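Local coordinates for protein beta-fructofuranosidase (Arthrobacter, PDB 3WPU) that is a beta-fructofuranosidase of the levansucrase/invertase family, whose members are built on a five-bladed beta-propeller, at residues D6-T11 against D32-Q37; D63-S68 against G479-I484; A201-K206 against N220-L225. All blocks are in the same frame, centred on the assembly; numbering follows the deposited sequence.

Interaction 1: residues D6-T11 against D32-Q37; sequences DGPEPT and DARQLQ
Pro8 packs on the side chain of Arg34 where the N-terminal loop 6-11 runs past helix 30-38. Its ring and the arginine chain cross at about a right angle. Pro8 CG sits over the centre of the guanidinium, on one face, 3.6 Å from Arg34 CZ. A bend about the CG-CD bond of Arg34 (chi3 63°) brings the guanidinium under the proline. Arg34 NH1 is also hydrogen-bonded to the Tyr283 hydroxyl and the Tyr289 carbonyl. The carbonyl of Pro8 takes a nearly straight bond from Gln35 NE2, with NE2 to Pro8 O at 2.9 Å. The acceptor lies in the amide plane of Gln35, but the donor stands 44° out of the carbonyl plane. Ala31 O also accepts from NE2 and Arg38 NH1 donates to OE1, which fixes the rotation of the amide. From Pro8 to Thr11 the backbone keeps the extended angles of a polyproline II segment. Glu9 N is hydrogen-bonded to Asp287 OD1. Pro10 crosses Gln35, with Pro10 CD 3.6 Å from Gln35 OE1 and Pro10 CB 3.8 Å from Gln35 CG. Thr11 N donates to Asp32 OD1 at 2.9 Å. A water 2.7 Å from Asp32 OD1 donates to it and to Thr11 O. Asp32 OD2 is hydrogen-bonded to His13 NE2, while Thr11 OG1 makes hydrogen bonds with Gly282 O and Thr29 OG1.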
# COMPACT_ATOMS: atom_id res chain seq x y z
N ASP A 6 -7.60 -26.93 16.75
CA ASP A 6 -6.90 -26.73 18.02
C ASP A 6 -5.53 -26.09 17.75
O ASP A 6 -4.90 -26.34 16.72
CB ASP A 6 -6.70 -28.05 18.76
CG ASP A 6 -8.01 -28.65 19.26
OD1 ASP A 6 -9.02 -27.94 19.43
OD2 ASP A 6 -8.01 -29.87 19.48
N GLY A 7 -5.07 -25.24 18.66
CA GLY A 7 -3.81 -24.57 18.49
C GLY A 7 -3.63 -23.57 19.63
O GLY A 7 -4.51 -23.50 20.47
N PRO A 8 -2.53 -22.82 19.61
CA PRO A 8 -2.32 -21.85 20.69
C PRO A 8 -3.40 -20.79 20.69
O PRO A 8 -3.96 -20.46 19.65
CB PRO A 8 -0.97 -21.21 20.32
CG PRO A 8 -0.89 -21.34 18.82
CD PRO A 8 -1.53 -22.67 18.54
N GLU A 9 -3.66 -20.20 21.85
CA GLU A 9 -4.52 -19.05 21.92
C GLU A 9 -3.72 -17.80 21.52
O GLU A 9 -2.52 -17.76 21.64
CB GLU A 9 -5.08 -18.94 23.34
CG GLU A 9 -6.00 -20.11 23.66
CD GLU A 9 -6.78 -19.92 24.91
OE1 GLU A 9 -7.14 -18.76 25.19
OE2 GLU A 9 -7.05 -20.94 25.60
N PRO A 10 -4.41 -16.80 20.95
CA PRO A 10 -3.75 -15.60 20.48
C PRO A 10 -3.37 -14.75 21.68
O PRO A 10 -3.93 -14.92 22.76
CB PRO A 10 -4.82 -14.92 19.63
CG PRO A 10 -6.10 -15.43 20.14
CD PRO A 10 -5.83 -16.83 20.57
N THR A 11 -2.43 -13.85 21.45
CA THR A 11 -1.92 -12.97 22.48
C THR A 11 -3.03 -12.03 22.88
O THR A 11 -3.84 -11.63 22.06
CB THR A 11 -0.71 -12.17 21.93
OG1 THR A 11 0.30 -13.08 21.47
CG2 THR A 11 -0.10 -11.29 22.98
N ASP A 32 -0.16 -15.08 17.65
CA ASP A 32 -1.14 -14.39 16.78
C ASP A 32 -1.11 -15.03 15.39
O ASP A 32 -2.12 -15.45 14.85
CB ASP A 32 -0.82 -12.88 16.68
CG ASP A 32 -1.06 -12.09 17.99
OD1 ASP A 32 -1.82 -12.56 18.87
OD2 ASP A 32 -0.51 -10.97 18.08
N ALA A 33 0.08 -15.11 14.81
CA ALA A 33 0.23 -15.59 13.46
C ALA A 33 -0.20 -17.04 13.32
O ALA A 33 -0.66 -17.47 12.24
CB ALA A 33 1.68 -15.38 12.98
N ARG A 34 -0.11 -17.82 14.39
CA ARG A 34 -0.53 -19.24 14.32
C ARG A 34 -2.04 -19.40 14.23
O ARG A 34 -2.54 -20.44 13.82
CB ARG A 34 0.09 -20.09 15.44
CG ARG A 34 1.58 -20.29 15.23
CD ARG A 34 2.28 -21.02 16.37
NE ARG A 34 1.79 -22.39 16.56
CZ ARG A 34 2.04 -23.14 17.63
NH1 ARG A 34 2.74 -22.68 18.66
NH2 ARG A 34 1.53 -24.38 17.70
N GLN A 35 -2.79 -18.34 14.55
CA GLN A 35 -4.23 -18.36 14.32
C GLN A 35 -4.57 -18.57 12.83
O GLN A 35 -5.60 -19.14 12.52
CB GLN A 35 -4.88 -17.07 14.80
CG GLN A 35 -4.63 -16.71 16.26
CD GLN A 35 -4.82 -17.87 17.21
OE1 GLN A 35 -5.93 -18.40 17.37
NE2 GLN A 35 -3.75 -18.26 17.85
N LEU A 36 -3.71 -18.11 11.95
CA LEU A 36 -3.89 -18.30 10.50
C LEU A 36 -4.01 -19.78 10.16
O LEU A 36 -4.80 -20.16 9.28
CB LEU A 36 -2.72 -17.66 9.71
CG LEU A 36 -2.50 -16.14 9.88
CD1 LEU A 36 -1.15 -15.70 9.40
CD2 LEU A 36 -3.60 -15.38 9.15
N GLN A 37 -3.24 -20.62 10.84
CA GLN A 37 -3.35 -22.08 10.60
C GLN A 37 -4.62 -22.65 11.23
O GLN A 37 -5.26 -23.56 10.71
CB GLN A 37 -2.12 -22.81 11.14
CG GLN A 37 -0.85 -22.37 10.47
CD GLN A 37 0.38 -22.87 11.17
OE1 GLN A 37 0.46 -24.06 11.53
NE2 GLN A 37 1.35 -21.98 11.37
O HOH W 1 -4.28 -11.46 19.27

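Interaction 2: residues D63-S68 against G479-I484; sequences DFPDMS and GGWADI
The indole of Trp481 carries Pro65 on one face. Pro65 CD lies 3.4 Å from the centroid of the six-membered ring of Trp481, 15° off the ring normal. This is a CH-pi contact. Pro65 CG sits further along the same face, 3.6 Å from Trp481 CG, so the proline covers both rings of the indole. The two side chains cross at about a right angle. Phe64 comes to the far end of the six-membered ring with its CB, 3.3 Å from Trp481 CH2. This approach is oblique. The phenyl ring itself turns away, because Phe64 CG stands between its backbone N and carbonyl carbon (chi1 47°).

A second, looser touch follows along the chain. Met67 CE meets Ala482 CB at 4.4 Å. No hydrogen bond joins the two segments; the closest contacts are between apolar groups. Each segment is shaped by its own turn. Gly480 to Asp483 form a type II beta turn, with Trp481 and Ala482 at its two central positions. Its closing bond, Asp483 N to Gly480 O, is weak at 3.4 Å. In 63-68, Asp66 OD2 accepts from Ser68 N at 3.0 Å, which makes an Asx turn. The donor lies above the carboxylate plane, 40° out of it. Asp66 OD1 forms a salt bridge with Arg103.

Trp481 also touches Pro452 in a neighbouring loop. Met67 reaches Val74 of strand 72-81, Ile96 of strand 93-102 and Phe119 of strand 115-122. Ile484 touches Thr77 and Pro79 of strand 72-81 and Ile96 of strand 93-102. Both loops thus pack on strands 72-81 and 93-102, each just ahead of a strand of its own, 72-81 and 488-493.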
# COMPACT_ATOMS: atom_id res chain seq x y z
N ASP A 63 -8.87 -14.26 -17.51
CA ASP A 63 -9.01 -13.38 -18.67
C ASP A 63 -9.31 -11.99 -18.16
O ASP A 63 -10.47 -11.64 -17.86
CB ASP A 63 -10.12 -13.88 -19.59
CG ASP A 63 -9.86 -15.28 -20.08
OD1 ASP A 63 -9.01 -15.43 -20.98
OD2 ASP A 63 -10.48 -16.21 -19.53
N PHE A 64 -8.26 -11.20 -18.02
CA PHE A 64 -8.41 -9.85 -17.50
C PHE A 64 -7.99 -8.88 -18.59
O PHE A 64 -7.13 -9.20 -19.42
CB PHE A 64 -7.59 -9.67 -16.23
CG PHE A 64 -6.17 -10.19 -16.32
CD1 PHE A 64 -5.17 -9.42 -16.89
CD2 PHE A 64 -5.84 -11.46 -15.83
CE1 PHE A 64 -3.87 -9.88 -16.94
CE2 PHE A 64 -4.55 -11.93 -15.90
CZ PHE A 64 -3.55 -11.15 -16.47
N PRO A 65 -8.59 -7.68 -18.59
CA PRO A 65 -8.10 -6.62 -19.45
C PRO A 65 -6.79 -6.04 -18.91
O PRO A 65 -6.41 -6.27 -17.73
CB PRO A 65 -9.21 -5.59 -19.39
CG PRO A 65 -9.75 -5.73 -17.99
CD PRO A 65 -9.62 -7.20 -17.66
N ASP A 66 -6.10 -5.31 -19.78
CA ASP A 66 -4.86 -4.61 -19.41
C ASP A 66 -5.07 -3.10 -19.46
O ASP A 66 -5.50 -2.53 -20.47
CB ASP A 66 -3.70 -5.06 -20.28
CG ASP A 66 -2.40 -4.43 -19.85
OD1 ASP A 66 -1.62 -5.11 -19.16
OD2 ASP A 66 -2.19 -3.26 -20.21
N MET A 67 -4.79 -2.43 -18.33
CA MET A 67 -5.13 -1.04 -18.17
C MET A 67 -4.32 -0.07 -19.05
O MET A 67 -4.75 1.06 -19.29
CB MET A 67 -4.92 -0.67 -16.71
CG MET A 67 -3.44 -0.64 -16.27
SD MET A 67 -3.27 -0.49 -14.47
CE MET A 67 -3.72 1.21 -14.11
N SER A 68 -3.14 -0.52 -19.49
CA SER A 68 -2.24 0.32 -20.30
C SER A 68 -2.20 -0.13 -21.76
O SER A 68 -1.35 0.34 -22.51
CB SER A 68 -0.83 0.37 -19.71
OG SER A 68 -0.05 -0.83 -19.94
N GLY A 479 -15.57 -5.60 -8.31
CA GLY A 479 -15.95 -4.34 -8.91
C GLY A 479 -15.26 -4.06 -10.24
O GLY A 479 -14.96 -4.97 -11.03
N GLY A 480 -15.03 -2.78 -10.49
CA GLY A 480 -14.46 -2.35 -11.75
C GLY A 480 -12.98 -2.67 -11.85
O GLY A 480 -12.25 -2.57 -10.88
N TRP A 481 -12.53 -3.11 -13.02
CA TRP A 481 -11.10 -3.22 -13.26
C TRP A 481 -10.41 -1.88 -13.05
O TRP A 481 -10.79 -0.87 -13.63
CB TRP A 481 -10.86 -3.72 -14.68
CG TRP A 481 -11.43 -5.07 -14.93
CD1 TRP A 481 -12.63 -5.37 -15.53
CD2 TRP A 481 -10.82 -6.31 -14.60
NE1 TRP A 481 -12.78 -6.75 -15.62
CE2 TRP A 481 -11.68 -7.34 -15.04
CE3 TRP A 481 -9.61 -6.66 -13.99
CZ2 TRP A 481 -11.39 -8.69 -14.85
CZ3 TRP A 481 -9.32 -8.01 -13.81
CH2 TRP A 481 -10.20 -9.00 -14.25
N ALA A 482 -9.37 -1.87 -12.21
CA ALA A 482 -8.53 -0.70 -12.00
C ALA A 482 -9.34 0.51 -11.51
O ALA A 482 -9.03 1.67 -11.80
CB ALA A 482 -7.73 -0.38 -13.26
N ASP A 483 -10.39 0.24 -10.74
CA ASP A 483 -11.22 1.31 -10.25
C ASP A 483 -10.60 1.94 -8.99
O ASP A 483 -10.59 1.34 -7.92
CB ASP A 483 -12.64 0.81 -9.96
CG ASP A 483 -13.61 1.93 -9.65
OD1 ASP A 483 -13.34 3.08 -10.07
OD2 ASP A 483 -14.66 1.65 -9.02
N ILE A 484 -10.10 3.17 -9.14
CA ILE A 484 -9.53 3.93 -8.04
C ILE A 484 -10.27 5.28 -7.98
O ILE A 484 -9.83 6.29 -8.54
CB ILE A 484 -8.01 4.09 -8.23
CG1 ILE A 484 -7.36 2.70 -8.23
CG2 ILE A 484 -7.45 4.98 -7.12
CD1 ILE A 484 -5.85 2.68 -8.31

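Interaction 3: residues A201-K206 against N220-L225; sequences ALSVGK and NKVTDL
Ser203 reaches across to Lys221 because its OG is anti to the backbone N (chi1 -171°). This places the hydroxyl 2.7 Å from Lys221 O, to which OG donates from above the carbonyl plane. Leu225 CG is anti to its own carbonyl carbon (chi1 -52°), and the side chain folds back over the other strand. Leu225 CD1 then lies 3.9 Å from Leu202 CB.

The two strands form a beta hairpin, 197-210 with 213-226. Leu202 and Thr223 are an antiparallel hydrogen-bonded pair: Leu202 N donates to Thr223 O at 2.9 Å, and Thr223 N to Leu202 O at 2.8 Å. Ala201 faces Asp224 in a non-hydrogen-bonded pair. On the face of the sheet that holds Ala201 and Ser203, Ala201 CB meets Val222 CG1 at 3.8 Å. Asp224 OD2 makes a salt bridge with Arg199.

Beyond this the direct bonding gives way to water. One water lies 2.9 Å from Val204 N, from which it accepts, and donates to Lys221 O. Another lies 2.8 Å from Val204 O, to which it donates, and accepts from Lys221 N. Direct pairing returns at Val204 with Phe219.

Lys221 O is therefore gripped by both a serine hydroxyl and a water. Here a side chain and bound solvent replace the backbone ladder, and the N and O of Val204 and of Lys221 each have a water partner where the strands part.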
# COMPACT_ATOMS: atom_id res chain seq x y z
N ALA A 201 12.03 9.82 -0.00
CA ALA A 201 12.28 11.06 -0.70
C ALA A 201 10.99 11.76 -1.06
O ALA A 201 9.91 11.15 -1.04
CB ALA A 201 13.09 10.79 -1.97
N LEU A 202 11.12 13.04 -1.42
CA LEU A 202 9.99 13.88 -1.81
C LEU A 202 10.35 14.63 -3.08
O LEU A 202 11.47 15.11 -3.20
CB LEU A 202 9.72 14.94 -0.74
CG LEU A 202 8.81 16.12 -1.08
CD1 LEU A 202 7.39 15.67 -1.34
CD2 LEU A 202 8.81 17.15 0.08
N SER A 203 9.40 14.76 -3.99
CA SER A 203 9.54 15.69 -5.11
C SER A 203 8.18 16.34 -5.33
O SER A 203 7.12 15.69 -5.21
CB SER A 203 9.98 14.96 -6.38
OG SER A 203 10.30 15.91 -7.41
N VAL A 204 8.23 17.65 -5.60
CA VAL A 204 7.04 18.46 -5.78
C VAL A 204 6.84 18.78 -7.26
O VAL A 204 7.80 19.15 -7.98
CB VAL A 204 7.12 19.76 -4.96
CG1 VAL A 204 5.84 20.56 -5.11
CG2 VAL A 204 7.38 19.42 -3.49
N GLY A 205 5.59 18.69 -7.68
CA GLY A 205 5.20 19.01 -9.04
C GLY A 205 3.79 19.54 -9.03
O GLY A 205 3.26 19.90 -7.98
N LYS A 206 3.18 19.58 -10.20
CA LYS A 206 1.90 20.26 -10.34
C LYS A 206 1.13 19.68 -11.49
O LYS A 206 1.71 19.20 -12.46
CB LYS A 206 2.14 21.76 -10.57
CG LYS A 206 0.91 22.62 -10.35
CD LYS A 206 1.27 24.10 -10.35
CE LYS A 206 0.14 24.92 -9.76
NZ LYS A 206 0.60 26.29 -9.40
N ASN A 220 11.33 18.38 -10.62
CA ASN A 220 12.69 18.70 -11.07
C ASN A 220 13.72 18.53 -9.96
O ASN A 220 14.91 18.42 -10.23
CB ASN A 220 12.76 20.13 -11.65
CG ASN A 220 12.06 21.17 -10.79
OD1 ASN A 220 12.67 21.81 -9.92
ND2 ASN A 220 10.77 21.35 -11.02
N LYS A 221 13.25 18.54 -8.71
CA LYS A 221 14.08 18.54 -7.53
C LYS A 221 13.60 17.42 -6.62
O LYS A 221 12.41 17.28 -6.41
CB LYS A 221 13.87 19.88 -6.81
CG LYS A 221 14.61 20.03 -5.50
CD LYS A 221 16.08 20.17 -5.76
CE LYS A 221 16.85 20.59 -4.49
NZ LYS A 221 18.31 20.41 -4.76
N VAL A 222 14.53 16.63 -6.11
CA VAL A 222 14.23 15.56 -5.14
C VAL A 222 14.90 15.87 -3.80
O VAL A 222 16.10 16.16 -3.76
CB VAL A 222 14.68 14.19 -5.66
CG1 VAL A 222 14.39 13.11 -4.64
CG2 VAL A 222 14.01 13.90 -6.99
N THR A 223 14.12 15.81 -2.72
CA THR A 223 14.61 16.03 -1.37
C THR A 223 14.74 14.70 -0.63
O THR A 223 13.79 13.92 -0.59
CB THR A 223 13.66 16.94 -0.60
OG1 THR A 223 13.47 18.16 -1.33
CG2 THR A 223 14.23 17.25 0.79
N ASP A 224 15.90 14.48 -0.04
CA ASP A 224 16.20 13.24 0.69
C ASP A 224 15.63 13.41 2.09
O ASP A 224 16.05 14.32 2.82
CB ASP A 224 17.73 13.08 0.70
CG ASP A 224 18.21 11.79 1.32
OD1 ASP A 224 17.40 11.01 1.86
OD2 ASP A 224 19.45 11.60 1.29
N LEU A 225 14.67 12.57 2.48
CA LEU A 225 14.01 12.75 3.79
C LEU A 225 14.54 11.85 4.88
O LEU A 225 14.82 12.33 6.00
CB LEU A 225 12.50 12.51 3.64
CG LEU A 225 11.77 13.31 2.55
CD1 LEU A 225 10.32 12.88 2.52
CD2 LEU A 225 11.87 14.82 2.75
O HOH W 2 10.70 19.16 -5.04
O HOH W 3 10.54 19.75 -8.11

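In the fold
The three contacts do not touch. The centres of interactions 1 and 2 are about 36 Å apart, those of 2 and 3 about 30 Å, and those of 1 and 3 about 43 Å, on opposite sides of the chain's centre. Interaction 1 comes first and holds the N-terminal loop on helix 30-38. Interaction 2 joins two segments whose nearest ends are 411 residues apart, and the hairpin of interaction 3 falls between them. Loops 63-68 and 479-484 pack on strands 72-81 and 93-102. The hairpin continues from strands 159-169 and 174-184, and 159-169 pairs with 72-81. Interaction 2 brings the chain after strand 467-469 back to the loop ahead of strand 72-81, so early and late parts meet.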